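Local structure of prophenoloxidase b (Marsupenaeus japonicus, 3WKY) at residues H434-Y439 with S669-R674. The protein is a type 3 copper protein of the hemolymph, the precursor of a phenoloxidase that probably hydroxylates monophenols and oxidises o-diphenols. Numbering follows the deposited sequence. Where two conformers were deposited one is given.
Sequences HWIDDY and SSVLRR
Val671, at the end of a short 3-10 turn, lies over one face of the Tyr439 ring, its CB 3.7 Å from the ring centroid and only 10° off the ring normal, a CH-pi contact that shows how a single branched side chain can bring together two segments far apart in sequence. Its CG2 does most of the remaining work. Val671 CG2 reaches Tyr439 CG at 3.6 Å and Ile436 CG2 at 3.8 Å, and it also meets Trp435 CH2 at 4.0 Å, approaching the indole obliquely. With CG anti to the backbone N (chi1 176°), the Tyr439 ring is carried across from the end of a type II turn, Ile436 to Tyr439, and chi2 (72°) turns its face to the valine. Ile436 serves both neighbours: CG2 also rests on a face of the Trp435 ring, while Ile436 CD1 runs on to Leu672 CD1 at 3.9 Å. Leu672 CD2 presses close to Asp437 O (3.1 Å), a tight touch of methyl on carbonyl rather than a hydrogen bond. Leu665 also touches both Trp435 and Val671, and Glu432 accepts a hydrogen bond from Trp435 NE1.

Packing slackens toward Asp438 and Arg673. The opposite charges do not meet at this exposed margin: in one of the two conformers deposited for Asp438, its OD1 is 6.1 Å from Arg673 NE. The contact thus joins the loop between strands 424-432 and 445-456 of the Ig-like domain to the tail that follows strand 655-664, its centre about 33 Å from the centre of the chain. Its chemistry implies cohesion by apolar and CH-pi packing on a partly exposed surface, with electrostatics probably adding no more than a weak, solvent-screened attraction.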
# COMPACT_ATOMS: atom_id res chain seq x y z
N HIS A 434 21.91 26.26 -49.50
CA HIS A 434 22.69 27.37 -48.94
C HIS A 434 21.86 28.14 -47.93
O HIS A 434 20.72 28.50 -48.20
CB HIS A 434 23.14 28.33 -50.05
CG HIS A 434 23.67 29.63 -49.54
ND1 HIS A 434 22.87 30.73 -49.33
CD2 HIS A 434 24.92 30.01 -49.19
CE1 HIS A 434 23.60 31.73 -48.87
NE2 HIS A 434 24.85 31.32 -48.78
N TRP A 435 22.43 28.40 -46.76
CA TRP A 435 21.72 29.16 -45.74
C TRP A 435 22.61 30.16 -45.00
O TRP A 435 22.11 31.08 -44.36
CB TRP A 435 21.00 28.23 -44.75
CG TRP A 435 21.90 27.30 -43.99
CD1 TRP A 435 22.26 26.04 -44.34
CD2 TRP A 435 22.51 27.56 -42.72
NE1 TRP A 435 23.08 25.49 -43.37
CE2 TRP A 435 23.24 26.41 -42.37
CE3 TRP A 435 22.51 28.65 -41.84
CZ2 TRP A 435 23.98 26.33 -41.19
CZ3 TRP A 435 23.24 28.57 -40.68
CH2 TRP A 435 23.96 27.42 -40.36
N ILE A 436 23.92 29.97 -45.09
CA ILE A 436 24.84 30.94 -44.51
C ILE A 436 26.09 31.09 -45.39
O ILE A 436 26.66 30.10 -45.85
CB ILE A 436 25.21 30.59 -43.04
CG1 ILE A 436 25.95 31.76 -42.39
CG2 ILE A 436 26.03 29.30 -42.96
CD1 ILE A 436 26.36 31.51 -40.94
N ASP A 437 26.49 32.34 -45.64
CA ASP A 437 27.64 32.60 -46.49
C ASP A 437 28.89 31.89 -45.97
O ASP A 437 29.06 31.78 -44.75
CB ASP A 437 27.90 34.11 -46.59
CG ASP A 437 26.93 34.80 -47.53
OD1 ASP A 437 26.48 34.15 -48.50
OD2 ASP A 437 26.63 36.00 -47.31
N ASP A 438 29.70 31.38 -46.90
CA ASP A 438 30.98 30.74 -46.60
C ASP A 438 30.87 29.36 -45.96
O ASP A 438 31.84 28.84 -45.39
CB ASP A 438 31.87 31.66 -45.77
CG ASP A 438 32.27 32.91 -46.51
OD1 ASP A 438 32.64 32.79 -47.70
OD2 ASP A 438 32.20 34.01 -45.92
N TYR A 439 29.70 28.76 -46.04
CA TYR A 439 29.54 27.39 -45.57
C TYR A 439 28.73 26.61 -46.58
O TYR A 439 27.68 27.07 -47.02
CB TYR A 439 28.87 27.33 -44.19
CG TYR A 439 28.60 25.91 -43.71
CD1 TYR A 439 29.64 25.09 -43.29
CD2 TYR A 439 27.31 25.41 -43.66
CE1 TYR A 439 29.41 23.80 -42.85
CE2 TYR A 439 27.06 24.11 -43.22
CZ TYR A 439 28.11 23.32 -42.82
OH TYR A 439 27.87 22.04 -42.38
N SER A 669 26.35 30.23 -36.39
CA SER A 669 27.57 30.78 -36.97
C SER A 669 28.79 29.90 -36.70
O SER A 669 29.85 30.10 -37.30
CB SER A 669 27.80 32.21 -36.47
OG SER A 669 28.37 32.19 -35.17
N SER A 670 28.64 28.93 -35.80
CA SER A 670 29.73 28.01 -35.48
C SER A 670 30.20 27.19 -36.69
O SER A 670 31.30 26.64 -36.66
CB SER A 670 29.32 27.06 -34.35
OG SER A 670 28.35 26.13 -34.80
N VAL A 671 29.39 27.11 -37.74
CA VAL A 671 29.79 26.33 -38.92
C VAL A 671 30.87 27.06 -39.72
O VAL A 671 31.53 26.46 -40.57
CB VAL A 671 28.61 25.98 -39.86
CG1 VAL A 671 27.60 25.07 -39.15
CG2 VAL A 671 27.94 27.23 -40.40
N LEU A 672 31.04 28.35 -39.45
CA LEU A 672 31.98 29.17 -40.21
C LEU A 672 33.43 28.87 -39.85
O LEU A 672 33.73 28.51 -38.71
CB LEU A 672 31.69 30.65 -39.99
CG LEU A 672 30.33 31.11 -40.49
CD1 LEU A 672 30.07 32.57 -40.11
CD2 LEU A 672 30.25 30.91 -41.98
N ARG A 673 34.31 29.02 -40.83
CA ARG A 673 35.74 28.89 -40.59
C ARG A 673 36.16 29.92 -39.55
O ARG A 673 35.85 31.11 -39.67
CB ARG A 673 36.54 29.12 -41.87
CG ARG A 673 36.09 28.28 -43.05
CD ARG A 673 36.92 28.58 -44.29
NE ARG A 673 36.17 28.35 -45.52
CZ ARG A 673 36.13 27.19 -46.17
NH1 ARG A 673 36.80 26.14 -45.71
NH2 ARG A 673 35.42 27.07 -47.28
N ARG A 674 36.85 29.45 -38.52
CA ARG A 674 37.39 30.33 -37.49
C ARG A 674 38.85 30.61 -37.81
O ARG A 674 39.54 29.75 -38.35
CB ARG A 674 37.28 29.68 -36.11
CG ARG A 674 36.10 30.17 -35.28
CD ARG A 674 36.55 30.63 -33.90
NE ARG A 674 35.46 31.24 -33.14
CZ ARG A 674 34.72 30.59 -32.25
NH1 ARG A 674 34.94 29.31 -32.00
NH2 ARG A 674 33.75 31.22 -31.61